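Local coordinates for TerD domain-containing protein (PDB 2QZ7), which is of unknown function but belongs to the TerD family, named for tellurium resistance, and binds sodium ions in its crystal structure, at residues G22-P34 with V125-L139. Numbering follows the deposited sequence.
With NA (sodium ion), chain E; NA (sodium ion), chain C.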
loop_
_atom_site.group_PDB
_atom_site.type_symbol
_atom_site.label_atom_id
_atom_site.label_comp_id
_atom_site.label_asym_id
_atom_site.label_seq_id
_atom_site.Cartn_x
_atom_site.Cartn_y
_atom_site.Cartn_z
ATOM N N GLY A 22 17.391 -7.147 10.419
ATOM C CA GLY A 22 16.248 -7.180 9.458
ATOM C C GLY A 22 16.216 -5.979 8.534
ATOM O O GLY A 22 17.259 -5.396 8.228
ATOM N N LEU A 23 15.010 -5.607 8.096
ATOM C CA LEU A 23 14.825 -4.504 7.156
ATOM C C LEU A 23 14.922 -3.185 7.874
ATOM O O LEU A 23 14.397 -3.018 8.957
ATOM C CB LEU A 23 13.444 -4.574 6.482
ATOM C CG LEU A 23 13.101 -5.626 5.436
ATOM C CD1 LEU A 23 13.821 -6.977 5.612
ATOM C CD2 LEU A 23 11.592 -5.801 5.495
ATOM N N LYS A 24 15.547 -2.218 7.241
ATOM C CA LYS A 24 15.788 -0.975 7.929
ATOM C C LYS A 24 14.971 0.075 7.307
ATOM O O LYS A 24 14.377 0.887 7.992
ATOM C CB LYS A 24 17.260 -0.580 7.853
ATOM C CG LYS A 24 18.164 -1.388 8.754
ATOM C CD LYS A 24 19.595 -0.967 8.501
ATOM C CE LYS A 24 20.519 -1.481 9.579
ATOM N NZ LYS A 24 21.729 -0.609 9.656
ATOM N N ARG A 25 14.975 0.084 5.985
ATOM C CA ARG A 25 14.196 1.026 5.243
ATOM C C ARG A 25 13.680 0.316 3.988
ATOM O O ARG A 25 14.329 -0.602 3.465
ATOM C CB ARG A 25 14.993 2.301 4.954
ATOM C CG ARG A 25 16.101 2.211 3.907
ATOM C CD ARG A 25 15.530 2.479 2.505
ATOM N NE ARG A 25 16.434 3.310 1.694
ATOM C CZ ARG A 25 16.367 4.639 1.634
ATOM N NH1 ARG A 25 15.433 5.279 2.333
ATOM N NH2 ARG A 25 17.238 5.332 0.881
ATOM N N VAL A 26 12.493 0.691 3.556
ATOM C CA VAL A 26 11.834 -0.003 2.479
ATOM C C VAL A 26 11.046 1.038 1.709
ATOM O O VAL A 26 10.661 2.061 2.275
ATOM C CB VAL A 26 10.920 -1.165 3.016
ATOM C CG1 VAL A 26 9.674 -0.649 3.648
ATOM C CG2 VAL A 26 10.578 -2.123 1.913
ATOM N N ASP A 27 10.869 0.821 0.417
ATOM C CA ASP A 27 10.000 1.708 -0.362
ATOM C C ASP A 27 9.060 0.929 -1.255
ATOM O O ASP A 27 9.298 -0.265 -1.572
ATOM C CB ASP A 27 10.792 2.749 -1.165
ATOM C CG ASP A 27 11.449 2.163 -2.408
ATOM O OD1 ASP A 27 11.181 2.639 -3.527
ATOM O OD2 ASP A 27 12.266 1.240 -2.275
ATOM N N VAL A 28 7.964 1.602 -1.605
ATOM C CA VAL A 28 6.940 1.053 -2.427
ATOM C C VAL A 28 6.732 2.062 -3.554
ATOM O O VAL A 28 6.520 3.250 -3.314
ATOM C CB VAL A 28 5.637 0.859 -1.625
ATOM C CG1 VAL A 28 4.515 0.296 -2.511
ATOM C CG2 VAL A 28 5.893 -0.071 -0.422
ATOM N N ARG A 29 6.834 1.595 -4.787
ATOM C CA ARG A 29 6.605 2.484 -5.955
ATOM C C ARG A 29 5.476 1.911 -6.771
ATOM O O ARG A 29 5.385 0.673 -6.941
ATOM C CB ARG A 29 7.874 2.572 -6.823
ATOM C CG ARG A 29 9.019 3.370 -6.203
ATOM C CD ARG A 29 10.340 3.143 -6.995
ATOM N NE ARG A 29 10.840 1.805 -6.678
ATOM C CZ ARG A 29 11.849 1.189 -7.289
ATOM N NH1 ARG A 29 12.487 1.779 -8.273
ATOM N NH2 ARG A 29 12.229 -0.023 -6.891
ATOM N N LEU A 30 4.654 2.807 -7.322
ATOM C CA LEU A 30 3.443 2.417 -8.029
ATOM C C LEU A 30 3.344 3.120 -9.400
ATOM O O LEU A 30 3.639 4.316 -9.496
ATOM C CB LEU A 30 2.238 2.804 -7.158
ATOM C CG LEU A 30 0.833 2.748 -7.784
ATOM C CD1 LEU A 30 0.494 1.300 -8.120
ATOM C CD2 LEU A 30 -0.160 3.306 -6.744
ATOM N N LYS A 31 2.993 2.368 -10.453
ATOM C CA LYS A 31 2.747 2.941 -11.794
ATOM C C LYS A 31 1.371 2.511 -12.265
ATOM O O LYS A 31 0.858 1.493 -11.807
ATOM C CB LYS A 31 3.821 2.453 -12.800
ATOM C CG LYS A 31 3.856 0.926 -12.996
ATOM C CD LYS A 31 4.878 0.527 -14.082
ATOM C CE LYS A 31 4.839 -0.983 -14.350
ATOM N NZ LYS A 31 5.632 -1.384 -15.581
ATOM N N TRP A 32 0.795 3.285 -13.186
ATOM C CA TRP A 32 -0.446 2.971 -13.893
ATOM C C TRP A 32 -0.682 3.950 -15.041
ATOM O O TRP A 32 -0.189 5.085 -15.027
ATOM C CB TRP A 32 -1.657 2.945 -12.944
ATOM C CG TRP A 32 -2.186 4.290 -12.456
ATOM C CD1 TRP A 32 -3.230 5.034 -13.002
ATOM C CD2 TRP A 32 -1.761 4.997 -11.289
ATOM N NE1 TRP A 32 -3.460 6.154 -12.224
ATOM C CE2 TRP A 32 -2.568 6.164 -11.180
ATOM C CE3 TRP A 32 -0.775 4.745 -10.297
ATOM C CZ2 TRP A 32 -2.413 7.093 -10.130
ATOM C CZ3 TRP A 32 -0.627 5.650 -9.259
ATOM C CH2 TRP A 32 -1.443 6.824 -9.185
ATOM N N ASP A 33 -1.402 3.512 -16.064
ATOM C CA ASP A 33 -1.700 4.412 -17.179
ATOM C C ASP A 33 -2.918 5.276 -16.908
ATOM O O ASP A 33 -3.883 4.806 -16.301
ATOM C CB ASP A 33 -1.888 3.645 -18.489
ATOM C CG ASP A 33 -0.600 3.020 -18.979
ATOM O OD1 ASP A 33 0.506 3.452 -18.541
ATOM O OD2 ASP A 33 -0.703 2.094 -19.810
ATOM N N PRO A 34 -2.903 6.528 -17.404
ATOM C CA PRO A 34 -4.048 7.408 -17.244
ATOM C C PRO A 34 -5.208 6.956 -18.158
ATOM O O PRO A 34 -5.029 6.051 -18.976
ATOM C CB PRO A 34 -3.496 8.766 -17.682
ATOM C CG PRO A 34 -2.479 8.400 -18.763
ATOM C CD PRO A 34 -1.824 7.167 -18.189
ATOM N N VAL A 125 -7.683 -0.932 -15.379
ATOM C CA VAL A 125 -6.617 0.085 -15.436
ATOM C C VAL A 125 -5.333 -0.548 -15.997
ATOM O O VAL A 125 -4.816 -1.527 -15.423
ATOM C CB VAL A 125 -6.309 0.734 -14.024
ATOM C CG1 VAL A 125 -5.325 1.926 -14.166
ATOM C CG2 VAL A 125 -7.592 1.179 -13.302
ATOM N N SER A 126 -4.821 -0.007 -17.110
ATOM C CA SER A 126 -3.692 -0.647 -17.805
ATOM C C SER A 126 -2.315 -0.355 -17.201
ATOM O O SER A 126 -2.050 0.734 -16.658
ATOM C CB SER A 126 -3.745 -0.481 -19.351
ATOM O OG SER A 126 -4.094 0.821 -19.768
ATOM N N ASN A 127 -1.475 -1.385 -17.228
ATOM C CA ASN A 127 -0.116 -1.296 -16.757
ATOM C C ASN A 127 -0.012 -0.833 -15.321
ATOM O O ASN A 127 0.827 0.002 -14.980
ATOM C CB ASN A 127 0.700 -0.415 -17.707
ATOM C CG ASN A 127 0.923 -1.083 -19.053
ATOM O OD1 ASN A 127 0.410 -0.629 -20.092
ATOM N ND2 ASN A 127 1.680 -2.182 -19.041
ATOM N N THR A 128 -0.907 -1.373 -14.485
ATOM C CA THR A 128 -0.833 -1.188 -13.063
ATOM C C THR A 128 0.300 -2.056 -12.573
ATOM O O THR A 128 0.342 -3.249 -12.895
ATOM C CB THR A 128 -2.115 -1.634 -12.349
ATOM O OG1 THR A 128 -2.358 -3.013 -12.648
ATOM C CG2 THR A 128 -3.314 -0.756 -12.769
ATOM N N GLY A 129 1.221 -1.455 -11.810
ATOM C CA GLY A 129 2.374 -2.191 -11.273
ATOM C C GLY A 129 2.894 -1.621 -9.968
ATOM O O GLY A 129 2.844 -0.408 -9.730
ATOM N N VAL A 130 3.427 -2.489 -9.132
ATOM C CA VAL A 130 4.028 -2.084 -7.875
ATOM C C VAL A 130 5.382 -2.796 -7.698
ATOM O O VAL A 130 5.576 -3.929 -8.160
ATOM C CB VAL A 130 3.028 -2.342 -6.679
ATOM C CG1 VAL A 130 2.800 -3.862 -6.413
ATOM C CG2 VAL A 130 3.439 -1.596 -5.422
ATOM N N VAL A 131 6.325 -2.115 -7.062
ATOM C CA VAL A 131 7.588 -2.736 -6.675
ATOM C C VAL A 131 7.891 -2.377 -5.226
ATOM O O VAL A 131 7.856 -1.191 -4.856
ATOM C CB VAL A 131 8.778 -2.281 -7.609
ATOM C CG1 VAL A 131 10.132 -2.857 -7.123
ATOM C CG2 VAL A 131 8.522 -2.682 -9.075
ATOM N N VAL A 132 8.174 -3.407 -4.416
ATOM C CA VAL A 132 8.561 -3.249 -3.038
ATOM C C VAL A 132 10.052 -3.610 -2.931
ATOM O O VAL A 132 10.472 -4.677 -3.378
ATOM C CB VAL A 132 7.694 -4.184 -2.140
ATOM C CG1 VAL A 132 8.072 -4.069 -0.663
ATOM C CG2 VAL A 132 6.229 -3.853 -2.360
ATOM N N ALA A 133 10.859 -2.731 -2.350
ATOM C CA ALA A 133 12.316 -2.999 -2.292
ATOM C C ALA A 133 12.937 -2.490 -1.022
ATOM O O ALA A 133 12.411 -1.565 -0.408
ATOM C CB ALA A 133 13.007 -2.358 -3.464
ATOM N N GLU A 134 14.074 -3.086 -0.642
ATOM C CA GLU A 134 14.951 -2.464 0.339
ATOM C C GLU A 134 16.196 -1.950 -0.396
ATOM O O GLU A 134 17.101 -2.735 -0.733
ATOM C CB GLU A 134 15.356 -3.424 1.480
ATOM C CG GLU A 134 16.083 -2.652 2.583
ATOM C CD GLU A 134 16.793 -3.486 3.667
ATOM O OE1 GLU A 134 17.148 -4.684 3.444
ATOM O OE2 GLU A 134 17.049 -2.874 4.740
ATOM N N GLY A 135 16.238 -0.646 -0.667
ATOM C CA GLY A 135 17.306 -0.113 -1.502
ATOM C C GLY A 135 17.301 -0.838 -2.832
ATOM O O GLY A 135 16.280 -0.864 -3.547
ATOM N N TYR A 136 18.433 -1.434 -3.162
ATOM C CA TYR A 136 18.577 -2.278 -4.356
ATOM C C TYR A 136 18.157 -3.764 -4.257
ATOM O O TYR A 136 18.313 -4.508 -5.233
ATOM C CB TYR A 136 20.007 -2.179 -4.889
ATOM C CG TYR A 136 20.388 -0.776 -5.247
ATOM C CD1 TYR A 136 19.955 -0.198 -6.428
ATOM C CD2 TYR A 136 21.171 -0.023 -4.393
ATOM C CE1 TYR A 136 20.276 1.121 -6.753
ATOM C CE2 TYR A 136 21.530 1.275 -4.708
ATOM C CZ TYR A 136 21.079 1.848 -5.880
ATOM O OH TYR A 136 21.453 3.139 -6.149
ATOM N N ARG A 137 17.647 -4.201 -3.103
ATOM C CA ARG A 137 17.115 -5.573 -2.986
ATOM C C ARG A 137 15.614 -5.612 -3.278
ATOM O O ARG A 137 14.819 -5.116 -2.480
ATOM C CB ARG A 137 17.369 -6.122 -1.603
ATOM C CG ARG A 137 17.415 -7.671 -1.560
ATOM C CD ARG A 137 18.082 -8.146 -0.287
ATOM N NE ARG A 137 17.522 -7.457 0.878
ATOM C CZ ARG A 137 16.417 -7.828 1.529
ATOM N NH1 ARG A 137 15.725 -8.905 1.155
ATOM N NH2 ARG A 137 16.003 -7.113 2.567
ATOM N N GLU A 138 15.234 -6.173 -4.430
ATOM C CA GLU A 138 13.838 -6.295 -4.776
ATOM C C GLU A 138 13.126 -7.265 -3.832
ATOM O O GLU A 138 13.572 -8.391 -3.667
ATOM C CB GLU A 138 13.658 -6.750 -6.227
ATOM C CG GLU A 138 12.203 -6.605 -6.745
ATOM C CD GLU A 138 11.798 -7.757 -7.677
ATOM O OE1 GLU A 138 12.265 -7.793 -8.841
ATOM O OE2 GLU A 138 11.012 -8.635 -7.247
ATOM N N LEU A 139 12.016 -6.824 -3.236
ATOM C CA LEU A 139 11.208 -7.706 -2.370
ATOM C C LEU A 139 10.009 -8.292 -3.098
ATOM O O LEU A 139 9.733 -9.480 -3.013
ATOM C CB LEU A 139 10.784 -6.989 -1.081
ATOM C CG LEU A 139 11.912 -6.549 -0.136
ATOM C CD1 LEU A 139 11.336 -5.782 1.059
ATOM C CD2 LEU A 139 12.736 -7.748 0.344
HETATM NA NA NA E . -4.361 -3.586 -14.326
HETATM NA NA NA C . 1.445 6.535 -15.704
HETATM O O HOH W 1 10.457 -0.052 -4.595
HETATM O O HOH W 2 14.143 1.203 -0.334
HETATM O O HOH W 3 2.805 4.949 -14.791
HETATM O O HOH W 4 -5.433 2.586 -17.858
HETATM O O HOH W 5 1.923 2.174 -16.207
HETATM O O HOH W 6 -4.163 -5.562 -13.399
#
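Val-28 and Val-130 meet methyl to methyl on the inward face of two antiparallel strands, CG1 of Val-28 lying 3.6 Å from CG2 of Val-130. Val-26 extends this apolar row: chi1 of 74° places CG1 between the backbone N and carbonyl carbon and leaves CG2 to reach across, 3.8 Å from CD1 of Leu-139. Phe-158 and Val-155 of strand 152-160 and Ile-46 of strand 44-52 cover the same face. Strand 26-31 is the middle strand of one five-stranded antiparallel sheet of a beta sandwich, and 129-134 pairs along it, joined by paired backbone bonds at Asp-27/Ala-133, Arg-29/Val-131 and Lys-31/Gly-129. The other face is looser and wetter. Here Arg-29 lies alongside Val-131, its NH2 3.5 Å from CG1, while a water accepts a bond from Arg-29 NE in the guanidinium plane and sits within bonding distance of Val-131 O, one of several acceptors competing for its protons. Lys-31 runs extended over Gly-129. Near the type II' turn from Glu-134 to Arg-137, Glu-134 OE2 takes the N-H of Lys-24 (3.0 Å) from above the carboxylate plane, and OE1 forms a salt bridge with Arg-137 NH2 (2.8 Å). At the far end, separate sodium ions bind Trp-32 O, and Val-125 O with Thr-128 OG1.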